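Aldehyde dehydrogenase (Listeria monocytogenes, PDB 3K9D) probably acts as an oxidoreductase on aldehyde or oxo groups, using NAD or NADP as electron acceptor. Local coordinates at residues A[239-251]-A[339-351]. Numbering follows the deposited sequence.
Sequences ILDSKTFDNGTIC and SREKLAPILAFYT
Lys-243, on helix 232-243, runs alongside Leu-347 and ends among carbonyl oxygens of the turns leading into strand 346-352. CB is directed at the strand without yet meeting it. With CG anti to the backbone N (chi1 -173°) and the chain bent at chi2 (59°), Lys-243 CG lies 4.0 Å from Leu-347 CD2. Lys-243 CD passes Leu-347 CD2 at 3.9 Å, the two side chains running in opposite senses. Lys-243 CE comes within a short 3.0 Å of Ile-346 O and as near to Ala-344 O. Lys-243 NZ makes two weak hydrogen bonds, to Ala-344 O at 3.0 Å and Lys-342 O at 3.1 Å; its main polar partner, Glu-254, lies outside both segments. These acceptors belong to inverse gamma turns centred on Pro-345 and Leu-343: Ile-346 N bonds Ala-344 O, and Ala-344 N gives Lys-342 O a weak bond, where Gln-255 NE2 also donates. Topologically, helix 232-243 joins adjacent parallel strands 223-226 and 256-260, a beta-alpha-beta crossover in the seven-stranded sheet of the aldehyde dehydrogenase fold, and strand 346-352 lies on the far side of 256-260. One turn back along the helix, Ile-239 CG2 reaches Leu-347 CD1 at 4.1 Å, so both methyls of Leu-347 are used. Gly-248 CA comes within 4.5 Å of Ala-344 CA; its phi is positive, and a beta carbon there would fall against Ala-344 N. Ala-344 CA donates a CA-H...O contact to Asn-247 O (3.3 Å, 144° at the hydrogen), a buried oxygen without conventional hydrogen-bond partner, while Leu-343 CD2 packs against Gly-248 O and Thr-249 O.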
loop_
_atom_site.group_PDB
_atom_site.type_symbol
_atom_site.label_atom_id
_atom_site.label_comp_id
_atom_site.label_asym_id
_atom_site.label_seq_id
_atom_site.Cartn_x
_atom_site.Cartn_y
_atom_site.Cartn_z
ATOM N N ILE A 239 29.270 -11.117 -9.853
ATOM C CA ILE A 239 28.269 -12.179 -10.017
ATOM C C ILE A 239 28.608 -13.349 -9.084
ATOM O O ILE A 239 27.724 -13.924 -8.457
ATOM C CB ILE A 239 28.181 -12.646 -11.500
ATOM C CG1 ILE A 239 27.640 -11.509 -12.381
ATOM C CG2 ILE A 239 27.314 -13.908 -11.649
ATOM C CD1 ILE A 239 27.704 -11.764 -13.874
ATOM N N LEU A 240 29.895 -13.681 -8.990
ATOM C CA LEU A 240 30.346 -14.731 -8.082
ATOM C C LEU A 240 30.210 -14.321 -6.622
ATOM O O LEU A 240 29.789 -15.138 -5.819
ATOM C CB LEU A 240 31.779 -15.192 -8.400
ATOM C CG LEU A 240 31.960 -15.791 -9.799
ATOM C CD1 LEU A 240 33.401 -16.209 -9.985
ATOM C CD2 LEU A 240 31.032 -16.985 -10.009
ATOM N N ASP A 241 30.534 -13.062 -6.300
ATOM C CA ASP A 241 30.412 -12.526 -4.918
ATOM C C ASP A 241 28.996 -12.685 -4.385
ATOM O O ASP A 241 28.794 -13.044 -3.220
ATOM C CB ASP A 241 30.791 -11.034 -4.838
ATOM C CG ASP A 241 32.301 -10.792 -4.797
ATOM O OD1 ASP A 241 33.074 -11.750 -4.600
ATOM O OD2 ASP A 241 32.716 -9.626 -4.970
ATOM N N SER A 242 28.029 -12.399 -5.255
ATOM C CA SER A 242 26.605 -12.460 -4.923
ATOM C C SER A 242 26.026 -13.872 -4.988
ATOM O O SER A 242 25.350 -14.322 -4.063
ATOM C CB SER A 242 25.841 -11.507 -5.849
ATOM O OG SER A 242 24.553 -11.980 -6.165
ATOM N N LYS A 243 26.307 -14.573 -6.077
ATOM C CA LYS A 243 25.689 -15.861 -6.331
ATOM C C LYS A 243 26.155 -16.958 -5.363
ATOM O O LYS A 243 25.374 -17.854 -5.030
ATOM C CB LYS A 243 25.867 -16.254 -7.817
ATOM C CG LYS A 243 25.134 -17.480 -8.256
ATOM C CD LYS A 243 23.663 -17.306 -8.025
ATOM C CE LYS A 243 22.939 -18.515 -8.470
ATOM N NZ LYS A 243 21.460 -18.456 -8.264
ATOM N N THR A 244 27.402 -16.857 -4.883
ATOM C CA THR A 244 27.921 -17.787 -3.874
ATOM C C THR A 244 27.679 -17.342 -2.428
ATOM O O THR A 244 27.887 -18.126 -1.506
ATOM C CB THR A 244 29.444 -18.027 -4.030
ATOM O OG1 THR A 244 30.136 -16.804 -3.776
ATOM C CG2 THR A 244 29.786 -18.501 -5.434
ATOM N N PHE A 245 27.264 -16.089 -2.231
ATOM C CA PHE A 245 26.998 -15.547 -0.898
ATOM C C PHE A 245 25.887 -16.308 -0.169
ATOM O O PHE A 245 24.736 -16.287 -0.601
ATOM C CB PHE A 245 26.648 -14.054 -0.962
ATOM C CG PHE A 245 26.668 -13.373 0.380
ATOM C CD1 PHE A 245 27.877 -13.002 0.966
ATOM C CD2 PHE A 245 25.495 -13.110 1.058
ATOM C CE1 PHE A 245 27.908 -12.385 2.200
ATOM C CE2 PHE A 245 25.524 -12.491 2.305
ATOM C CZ PHE A 245 26.731 -12.129 2.866
ATOM N N ASP A 246 26.262 -16.978 0.925
ATOM C CA ASP A 246 25.377 -17.845 1.711
ATOM C C ASP A 246 24.803 -19.000 0.873
ATOM O O ASP A 246 23.675 -19.440 1.094
ATOM C CB ASP A 246 24.268 -17.013 2.391
ATOM C CG ASP A 246 23.704 -17.678 3.638
ATOM O OD1 ASP A 246 24.503 -18.134 4.475
ATOM O OD2 ASP A 246 22.462 -17.723 3.787
ATOM N N ASN A 247 25.600 -19.479 -0.092
ATOM C CA ASN A 247 25.157 -20.417 -1.147
ATOM C C ASN A 247 23.856 -19.995 -1.877
ATOM O O ASN A 247 23.005 -20.832 -2.154
ATOM C CB ASN A 247 25.024 -21.857 -0.602
ATOM C CG ASN A 247 26.295 -22.363 0.081
ATOM O OD1 ASN A 247 27.397 -22.101 -0.375
ATOM N ND2 ASN A 247 26.133 -23.101 1.162
ATOM N N GLY A 248 23.702 -18.697 -2.144
ATOM C CA GLY A 248 22.603 -18.174 -2.985
ATOM C C GLY A 248 21.216 -17.991 -2.367
ATOM O O GLY A 248 20.210 -17.978 -3.086
ATOM N N THR A 249 21.144 -17.840 -1.043
ATOM C CA THR A 249 19.849 -17.704 -0.341
ATOM C C THR A 249 19.125 -16.366 -0.482
ATOM O O THR A 249 17.931 -16.271 -0.199
ATOM C CB THR A 249 20.006 -17.925 1.176
ATOM O OG1 THR A 249 21.044 -17.069 1.652
ATOM C CG2 THR A 249 20.332 -19.374 1.488
ATOM N N ILE A 250 19.848 -15.325 -0.868
ATOM C CA ILE A 250 19.261 -14.002 -1.030
ATOM C C ILE A 250 18.582 -13.919 -2.401
ATOM O O ILE A 250 19.164 -14.323 -3.406
ATOM C CB ILE A 250 20.342 -12.898 -0.799
ATOM C CG1 ILE A 250 20.815 -12.932 0.670
ATOM C CG2 ILE A 250 19.815 -11.492 -1.146
ATOM C CD1 ILE A 250 21.971 -12.007 0.980
ATOM N N CYS A 251 17.347 -13.402 -2.428
ATOM C CA CYS A 251 16.492 -13.339 -3.636
ATOM C C CYS A 251 16.926 -12.347 -4.721
ATOM O O CYS A 251 16.528 -12.481 -5.881
ATOM C CB CYS A 251 15.062 -12.991 -3.219
ATOM S SG CYS A 251 15.013 -11.503 -2.202
ATOM N N SER A 339 15.519 -21.298 -16.210
ATOM C CA SER A 339 14.885 -19.999 -16.414
ATOM C C SER A 339 14.115 -19.521 -15.183
ATOM O O SER A 339 13.424 -18.502 -15.239
ATOM C CB SER A 339 13.946 -20.044 -17.628
ATOM O OG SER A 339 12.757 -20.779 -17.340
ATOM N N ARG A 340 14.255 -20.247 -14.072
ATOM C CA ARG A 340 13.494 -19.997 -12.843
ATOM C C ARG A 340 14.394 -19.844 -11.608
ATOM O O ARG A 340 15.616 -20.037 -11.676
ATOM C CB ARG A 340 12.463 -21.116 -12.628
ATOM C CG ARG A 340 11.490 -21.318 -13.818
ATOM C CD ARG A 340 10.490 -22.432 -13.573
ATOM N NE ARG A 340 9.867 -22.330 -12.252
ATOM C CZ ARG A 340 9.052 -23.248 -11.733
ATOM N NH1 ARG A 340 8.525 -23.071 -10.525
ATOM N NH2 ARG A 340 8.758 -24.345 -12.418
ATOM N N GLU A 341 13.788 -19.485 -10.480
ATOM C CA GLU A 341 14.539 -19.132 -9.287
ATOM C C GLU A 341 15.173 -20.373 -8.655
ATOM O O GLU A 341 14.482 -21.317 -8.270
ATOM C CB GLU A 341 13.651 -18.368 -8.307
ATOM C CG GLU A 341 14.301 -18.038 -6.971
ATOM C CD GLU A 341 13.268 -17.660 -5.937
ATOM O OE1 GLU A 341 12.449 -18.530 -5.561
ATOM O OE2 GLU A 341 13.265 -16.495 -5.508
ATOM N N LYS A 342 16.503 -20.384 -8.633
ATOM C CA LYS A 342 17.274 -21.450 -8.019
ATOM C C LYS A 342 18.043 -20.779 -6.906
ATOM O O LYS A 342 18.988 -20.029 -7.157
ATOM C CB LYS A 342 18.264 -22.064 -9.020
ATOM C CG LYS A 342 17.670 -22.425 -10.364
ATOM C CD LYS A 342 18.716 -22.606 -11.456
ATOM C CE LYS A 342 19.394 -21.313 -11.889
ATOM N NZ LYS A 342 18.555 -20.278 -12.575
ATOM N N LEU A 343 17.616 -21.012 -5.677
ATOM C CA LEU A 343 18.222 -20.343 -4.533
ATOM C C LEU A 343 19.429 -21.147 -4.080
ATOM O O LEU A 343 19.434 -21.719 -3.001
ATOM C CB LEU A 343 17.207 -20.188 -3.399
ATOM C CG LEU A 343 16.117 -19.124 -3.534
ATOM C CD1 LEU A 343 15.206 -19.155 -2.310
ATOM C CD2 LEU A 343 16.711 -17.723 -3.727
ATOM N N ALA A 344 20.452 -21.156 -4.933
ATOM C CA ALA A 344 21.571 -22.090 -4.870
ATOM C C ALA A 344 22.632 -21.593 -5.845
ATOM O O ALA A 344 22.290 -20.885 -6.802
ATOM C CB ALA A 344 21.095 -23.496 -5.283
ATOM N N PRO A 345 23.919 -21.980 -5.643
ATOM C CA PRO A 345 25.007 -21.575 -6.553
ATOM C C PRO A 345 24.904 -22.231 -7.949
ATOM O O PRO A 345 25.814 -22.948 -8.408
ATOM C CB PRO A 345 26.279 -22.012 -5.799
ATOM C CG PRO A 345 25.829 -23.201 -4.988
ATOM C CD PRO A 345 24.425 -22.824 -4.538
ATOM N N ILE A 346 23.770 -21.991 -8.606
ATOM C CA ILE A 346 23.494 -22.506 -9.938
ATOM C C ILE A 346 23.055 -21.341 -10.832
ATOM O O ILE A 346 22.163 -20.570 -10.460
ATOM C CB ILE A 346 22.362 -23.597 -9.944
ATOM C CG1 ILE A 346 22.633 -24.684 -8.905
ATOM C CG2 ILE A 346 22.190 -24.201 -11.372
ATOM C CD1 ILE A 346 21.484 -25.679 -8.699
ATOM N N LEU A 347 23.646 -21.261 -12.024
ATOM C CA LEU A 347 23.291 -20.255 -13.025
ATOM C C LEU A 347 22.898 -20.848 -14.378
ATOM O O LEU A 347 23.479 -21.837 -14.816
ATOM C CB LEU A 347 24.472 -19.306 -13.257
ATOM C CG LEU A 347 24.846 -18.339 -12.143
ATOM C CD1 LEU A 347 26.214 -17.753 -12.425
ATOM C CD2 LEU A 347 23.778 -17.233 -11.968
ATOM N N ALA A 348 21.897 -20.243 -15.022
ATOM C CA ALA A 348 21.731 -20.340 -16.478
ATOM C C ALA A 348 22.673 -19.401 -17.213
ATOM O O ALA A 348 23.096 -18.385 -16.671
ATOM C CB ALA A 348 20.273 -20.043 -16.882
ATOM N N PHE A 349 22.984 -19.730 -18.465
ATOM C CA PHE A 349 23.845 -18.894 -19.306
ATOM C C PHE A 349 23.253 -18.753 -20.719
ATOM O O PHE A 349 23.195 -19.726 -21.467
ATOM C CB PHE A 349 25.251 -19.496 -19.375
ATOM C CG PHE A 349 26.289 -18.578 -19.967
ATOM C CD1 PHE A 349 27.184 -17.901 -19.144
ATOM C CD2 PHE A 349 26.399 -18.417 -21.357
ATOM C CE1 PHE A 349 28.131 -17.065 -19.675
ATOM C CE2 PHE A 349 27.353 -17.568 -21.893
ATOM C CZ PHE A 349 28.227 -16.912 -21.058
ATOM N N TYR A 350 22.825 -17.541 -21.075
ATOM C CA TYR A 350 22.203 -17.281 -22.385
ATOM C C TYR A 350 23.110 -16.453 -23.284
ATOM O O TYR A 350 23.838 -15.572 -22.813
ATOM C CB TYR A 350 20.905 -16.492 -22.237
ATOM C CG TYR A 350 19.755 -17.166 -21.525
ATOM C CD1 TYR A 350 18.800 -17.899 -22.238
ATOM C CD2 TYR A 350 19.589 -17.028 -20.147
ATOM C CE1 TYR A 350 17.710 -18.484 -21.592
ATOM C CE2 TYR A 350 18.519 -17.642 -19.482
ATOM C CZ TYR A 350 17.579 -18.354 -20.211
ATOM O OH TYR A 350 16.513 -18.941 -19.569
ATOM N N THR A 351 23.017 -16.706 -24.583
ATOM C CA THR A 351 23.714 -15.917 -25.596
ATOM C C THR A 351 22.709 -15.221 -26.526
ATOM O O THR A 351 21.832 -15.856 -27.114
ATOM C CB THR A 351 24.694 -16.780 -26.407
ATOM O OG1 THR A 351 25.521 -17.537 -25.505
ATOM C CG2 THR A 351 25.582 -15.905 -27.310
#